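Local coordinates for outer membrane protein SusF (Bacteroides thetaiotaomicron, PDB 4FE9), which binds starch at the cell surface through carbohydrate-binding modules, ahead of starch transport into the periplasm for degradation, at residues A[408-420]-A[424-436]. Sequence-based numbering, arbitrary orientation.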
loop_
_atom_site.group_PDB
_atom_site.type_symbol
_atom_site.label_atom_id
_atom_site.label_comp_id
_atom_site.label_asym_id
_atom_site.label_seq_id
_atom_site.Cartn_x
_atom_site.Cartn_y
_atom_site.Cartn_z
ATOM N N LYS A 408 -38.297 -16.009 15.179
ATOM C CA LYS A 408 -39.304 -15.028 15.598
ATOM C C LYS A 408 -39.808 -14.283 14.384
ATOM O O LYS A 408 -39.143 -14.247 13.336
ATOM C CB LYS A 408 -38.717 -14.032 16.577
ATOM C CG LYS A 408 -38.763 -14.490 18.017
ATOM C CD LYS A 408 -37.888 -13.616 18.898
ATOM C CE LYS A 408 -37.515 -12.317 18.185
ATOM N NZ LYS A 408 -38.419 -11.207 18.558
ATOM N N ASP A 409 -40.995 -13.708 14.501
ATOM C CA ASP A 409 -41.427 -12.707 13.538
ATOM C C ASP A 409 -40.567 -11.468 13.711
ATOM O O ASP A 409 -40.117 -11.177 14.806
ATOM C CB ASP A 409 -42.911 -12.376 13.739
ATOM C CG ASP A 409 -43.768 -13.629 13.905
ATOM O OD1 ASP A 409 -44.050 -14.305 12.878
ATOM O OD2 ASP A 409 -44.016 -14.015 15.075
ATOM N N GLY A 410 -40.251 -10.810 12.606
ATOM C CA GLY A 410 -39.494 -9.565 12.662
ATOM C C GLY A 410 -39.012 -9.145 11.297
ATOM O O GLY A 410 -39.316 -9.800 10.281
ATOM N N ALA A 411 -38.334 -7.996 11.248
ATOM C CA ALA A 411 -37.728 -7.519 10.003
ATOM C C ALA A 411 -36.498 -8.366 9.682
ATOM O O ALA A 411 -35.719 -8.676 10.563
ATOM C CB ALA A 411 -37.345 -6.056 10.131
ATOM N N VAL A 412 -36.435 -8.851 8.455
ATOM C CA VAL A 412 -35.284 -9.589 7.958
ATOM C C VAL A 412 -34.145 -8.620 7.583
ATOM O O VAL A 412 -34.369 -7.639 6.902
ATOM C CB VAL A 412 -35.656 -10.402 6.722
ATOM C CG1 VAL A 412 -34.421 -11.179 6.190
ATOM C CG2 VAL A 412 -36.816 -11.365 7.039
ATOM N N ARG A 413 -32.951 -8.887 8.092
ATOM C CA ARG A 413 -31.734 -8.292 7.565
ATOM C C ARG A 413 -30.730 -9.384 7.156
ATOM O O ARG A 413 -30.678 -10.467 7.786
ATOM C CB ARG A 413 -31.112 -7.348 8.605
ATOM C CG ARG A 413 -32.040 -6.237 9.085
ATOM C CD ARG A 413 -32.249 -5.145 7.989
ATOM N NE ARG A 413 -31.144 -4.153 7.952
ATOM C CZ ARG A 413 -31.054 -3.074 8.741
ATOM N NH1 ARG A 413 -31.914 -2.898 9.743
ATOM N NH2 ARG A 413 -30.041 -2.212 8.586
ATOM N N ILE A 414 -30.017 -9.147 6.057
ATOM C CA ILE A 414 -29.000 -10.090 5.552
ATOM C C ILE A 414 -27.727 -9.287 5.215
ATOM O O ILE A 414 -27.813 -8.145 4.689
ATOM C CB ILE A 414 -29.474 -10.788 4.258
ATOM C CG1 ILE A 414 -30.977 -11.112 4.333
ATOM C CG2 ILE A 414 -28.634 -12.070 3.981
ATOM C CD1 ILE A 414 -31.593 -11.423 2.975
ATOM N N CYS A 415 -26.556 -9.869 5.494
ATOM C CA CYS A 415 -25.301 -9.268 5.057
ATOM C C CYS A 415 -24.188 -10.281 4.719
ATOM O O CYS A 415 -24.327 -11.501 4.956
ATOM C CB CYS A 415 -24.795 -8.253 6.083
ATOM S SG CYS A 415 -24.133 -9.019 7.593
ATOM N N VAL A 416 -23.144 -9.774 4.066
ATOM C CA VAL A 416 -21.787 -10.306 4.217
ATOM C C VAL A 416 -20.977 -9.342 5.072
ATOM O O VAL A 416 -21.490 -8.307 5.492
ATOM C CB VAL A 416 -21.103 -10.457 2.853
ATOM C CG1 VAL A 416 -21.890 -11.434 1.965
ATOM C CG2 VAL A 416 -20.996 -9.097 2.172
ATOM N N ASN A 417 -19.751 -9.727 5.413
ATOM C CA ASN A 417 -18.830 -8.833 6.098
ATOM C C ASN A 417 -17.381 -9.180 5.716
ATOM O O ASN A 417 -16.778 -10.033 6.322
ATOM C CB ASN A 417 -19.001 -8.956 7.624
ATOM C CG ASN A 417 -18.041 -8.027 8.416
ATOM O OD1 ASN A 417 -17.287 -8.484 9.296
ATOM N ND2 ASN A 417 -18.129 -6.701 8.149
ATOM N N PRO A 418 -16.815 -8.471 4.728
ATOM C CA PRO A 418 -15.401 -8.710 4.349
ATOM C C PRO A 418 -14.398 -8.455 5.485
ATOM O O PRO A 418 -14.675 -7.697 6.418
ATOM C CB PRO A 418 -15.171 -7.725 3.189
ATOM C CG PRO A 418 -16.607 -7.307 2.743
ATOM C CD PRO A 418 -17.406 -7.339 3.995
ATOM N N LYS A 419 -13.236 -9.101 5.398
ATOM C CA LYS A 419 -12.160 -8.886 6.376
ATOM C C LYS A 419 -11.929 -7.426 6.604
ATOM O O LYS A 419 -11.695 -7.005 7.734
ATOM C CB LYS A 419 -10.838 -9.534 5.897
ATOM C CG LYS A 419 -10.623 -10.958 6.399
ATOM C CD LYS A 419 -11.975 -11.670 6.651
ATOM C CE LYS A 419 -11.792 -13.107 7.213
ATOM N NZ LYS A 419 -13.115 -13.828 7.313
ATOM N N ALA A 420 -11.778 -6.686 5.506
ATOM C CA ALA A 420 -11.331 -5.278 5.571
ATOM C C ALA A 420 -12.344 -4.378 6.284
ATOM O O ALA A 420 -12.030 -3.244 6.631
ATOM C CB ALA A 420 -11.044 -4.745 4.169
ATOM N N GLY A 424 -18.868 -4.012 13.255
ATOM C CA GLY A 424 -19.789 -2.913 13.502
ATOM C C GLY A 424 -20.381 -2.350 12.206
ATOM O O GLY A 424 -21.476 -1.819 12.209
ATOM N N ASP A 425 -19.626 -2.466 11.111
ATOM C CA ASP A 425 -20.014 -1.918 9.818
ATOM C C ASP A 425 -20.517 -3.005 8.868
ATOM O O ASP A 425 -20.423 -2.871 7.633
ATOM C CB ASP A 425 -18.825 -1.209 9.179
ATOM C CG ASP A 425 -18.488 0.124 9.873
ATOM O OD1 ASP A 425 -19.321 0.619 10.674
ATOM O OD2 ASP A 425 -17.390 0.659 9.603
ATOM N N TRP A 426 -21.118 -4.044 9.437
ATOM C CA TRP A 426 -21.755 -5.089 8.627
ATOM C C TRP A 426 -22.760 -4.496 7.634
ATOM O O TRP A 426 -22.887 -4.982 6.522
ATOM C CB TRP A 426 -22.464 -6.097 9.534
ATOM C CG TRP A 426 -23.618 -5.509 10.267
ATOM C CD1 TRP A 426 -23.576 -4.858 11.457
ATOM C CD2 TRP A 426 -24.963 -5.368 9.777
ATOM N NE1 TRP A 426 -24.830 -4.364 11.777
ATOM C CE2 TRP A 426 -25.700 -4.686 10.769
ATOM C CE3 TRP A 426 -25.623 -5.795 8.617
ATOM C CZ2 TRP A 426 -27.062 -4.376 10.617
ATOM C CZ3 TRP A 426 -26.985 -5.504 8.471
ATOM C CH2 TRP A 426 -27.690 -4.820 9.474
ATOM N N TRP A 427 -23.406 -3.387 8.015
ATOM C CA TRP A 427 -24.512 -2.837 7.191
ATOM C C TRP A 427 -23.966 -2.148 5.920
ATOM O O TRP A 427 -24.727 -1.725 5.072
ATOM C CB TRP A 427 -25.309 -1.836 7.994
ATOM C CG TRP A 427 -24.443 -0.845 8.677
ATOM C CD1 TRP A 427 -23.923 -0.946 9.937
ATOM C CD2 TRP A 427 -23.952 0.374 8.139
ATOM N NE1 TRP A 427 -23.108 0.117 10.195
ATOM C CE2 TRP A 427 -23.082 0.934 9.102
ATOM C CE3 TRP A 427 -24.107 1.027 6.898
ATOM C CZ2 TRP A 427 -22.463 2.185 8.928
ATOM C CZ3 TRP A 427 -23.442 2.261 6.703
ATOM C CH2 TRP A 427 -22.611 2.803 7.704
ATOM N N LYS A 428 -22.655 -1.946 5.857
ATOM C CA LYS A 428 -22.044 -1.405 4.631
ATOM C C LYS A 428 -22.132 -2.358 3.439
ATOM O O LYS A 428 -21.881 -1.967 2.301
ATOM C CB LYS A 428 -20.612 -0.973 4.896
ATOM C CG LYS A 428 -20.558 0.323 5.762
ATOM C CD LYS A 428 -19.129 0.699 6.186
ATOM C CE LYS A 428 -19.156 1.984 6.976
ATOM N NZ LYS A 428 -17.872 2.644 6.980
ATOM N N THR A 429 -22.396 -3.626 3.725
ATOM C CA THR A 429 -22.522 -4.630 2.692
ATOM C C THR A 429 -23.736 -5.493 2.983
ATOM O O THR A 429 -23.628 -6.697 3.272
ATOM C CB THR A 429 -21.210 -5.531 2.565
ATOM O OG1 THR A 429 -20.919 -6.147 3.824
ATOM C CG2 THR A 429 -19.990 -4.668 2.141
ATOM N N GLU A 430 -24.900 -4.869 2.979
ATOM C CA GLU A 430 -26.109 -5.598 3.285
ATOM C C GLU A 430 -27.066 -5.540 2.132
ATOM O O GLU A 430 -26.842 -4.806 1.135
ATOM C CB GLU A 430 -26.760 -5.106 4.600
ATOM C CG GLU A 430 -27.469 -3.705 4.482
ATOM C CD GLU A 430 -28.493 -3.457 5.581
ATOM O OE1 GLU A 430 -29.206 -4.436 5.996
ATOM O OE2 GLU A 430 -28.682 -2.261 5.943
ATOM N N PHE A 431 -28.045 -6.430 2.170
ATOM C CA PHE A 431 -29.021 -6.502 1.115
ATOM C C PHE A 431 -30.276 -7.230 1.607
ATOM O O PHE A 431 -30.382 -7.621 2.782
ATOM C CB PHE A 431 -28.419 -7.247 -0.093
ATOM C CG PHE A 431 -27.902 -8.596 0.252
ATOM C CD1 PHE A 431 -28.734 -9.704 0.189
ATOM C CD2 PHE A 431 -26.618 -8.751 0.754
ATOM C CE1 PHE A 431 -28.267 -10.962 0.532
ATOM C CE2 PHE A 431 -26.138 -10.007 1.079
ATOM C CZ PHE A 431 -26.980 -11.109 1.008
ATOM N N ILE A 432 -31.249 -7.297 0.741
ATOM C CA ILE A 432 -32.552 -7.882 1.071
ATOM C C ILE A 432 -33.210 -8.359 -0.258
ATOM O O ILE A 432 -32.602 -8.251 -1.332
ATOM C CB ILE A 432 -33.438 -6.842 1.840
ATOM C CG1 ILE A 432 -34.568 -7.530 2.630
ATOM C CG2 ILE A 432 -33.978 -5.763 0.878
ATOM C CD1 ILE A 432 -34.085 -8.498 3.673
ATOM N N ILE A 433 -34.400 -8.951 -0.170
ATOM C CA ILE A 433 -35.181 -9.327 -1.371
ATOM C C ILE A 433 -36.440 -8.458 -1.500
ATOM O O ILE A 433 -37.212 -8.354 -0.549
ATOM C CB ILE A 433 -35.634 -10.816 -1.291
ATOM C CG1 ILE A 433 -34.437 -11.726 -1.346
ATOM C CG2 ILE A 433 -36.585 -11.155 -2.393
ATOM C CD1 ILE A 433 -34.130 -12.298 -0.026
ATOM N N PHE A 434 -36.651 -7.867 -2.683
ATOM C CA PHE A 434 -37.934 -7.227 -3.028
ATOM C C PHE A 434 -38.405 -7.842 -4.323
ATOM O O PHE A 434 -37.677 -7.808 -5.328
ATOM C CB PHE A 434 -37.768 -5.705 -3.261
ATOM C CG PHE A 434 -37.311 -4.916 -2.023
ATOM C CD1 PHE A 434 -38.075 -4.937 -0.836
ATOM C CD2 PHE A 434 -36.273 -3.952 -2.139
ATOM C CE1 PHE A 434 -37.711 -4.114 0.281
ATOM C CE2 PHE A 434 -35.913 -3.142 -1.060
ATOM C CZ PHE A 434 -36.626 -3.243 0.176
ATOM N N ASP A 435 -39.647 -8.335 -4.320
ATOM C CA ASP A 435 -40.260 -8.934 -5.515
ATOM C C ASP A 435 -39.397 -10.042 -6.134
ATOM O O ASP A 435 -39.174 -10.037 -7.327
ATOM C CB ASP A 435 -40.528 -7.856 -6.578
ATOM C CG ASP A 435 -41.428 -6.720 -6.062
ATOM O OD1 ASP A 435 -42.508 -7.017 -5.480
ATOM O OD2 ASP A 435 -41.077 -5.527 -6.288
ATOM N N GLY A 436 -38.856 -10.934 -5.307
ATOM C CA GLY A 436 -38.070 -12.084 -5.807
ATOM C C GLY A 436 -36.768 -11.690 -6.533
ATOM O O GLY A 436 -36.212 -12.472 -7.286
HETATM O O HOH W 1 -30.660 -6.250 4.897
HETATM O O HOH W 2 -19.544 -5.167 6.146
#
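R413 grips E430 side-on, with one guanidinium nitrogen on each carboxylate oxygen. R413 NE donates to the syn lone pair of OE1 of E430 at 2.8 Å, almost straight (174°). R413 NH2 reaches OE2 of E430 at 3.0 Å on a more bent path. The two flat groups are nearly coplanar, 24° apart. The R413 chain bends at chi2 and chi3 to bring its end over to E430. CH2 of W426 sits over one guanidinium face, 3.6 Å from R413 NH2. With an alanine at R413, E430 would probably lose both bonds from this side, with OE2 still in a salt bridge with R441, and a gap would probably open beside W426 CH2. CB of C415 meets the W426 edge at CE3, 3.6 Å away, and its sulfur lies obliquely to that ring. Strands 410-415 and 430-434 run antiparallel here in the third carbohydrate-binding module. C415 and E430 form a non-hydrogen-bonded pair. The opposite face of the sheet carries I414 and F431. CB of I414 lies over the F431 ring, 4.3 Å from its centroid, and CG2 touches CZ of F431. V458 and L460 of strand 458-461 pack against this apolar side. T429 OG1 donates to V416 O at 2.8 Å, from above the carbonyl plane. T429 holds OG1 between its backbone N and carbonyl carbon (chi1 57°), which aims the hydroxyl at V416 O. Water 2 links it to N417 ND2 and D425 O.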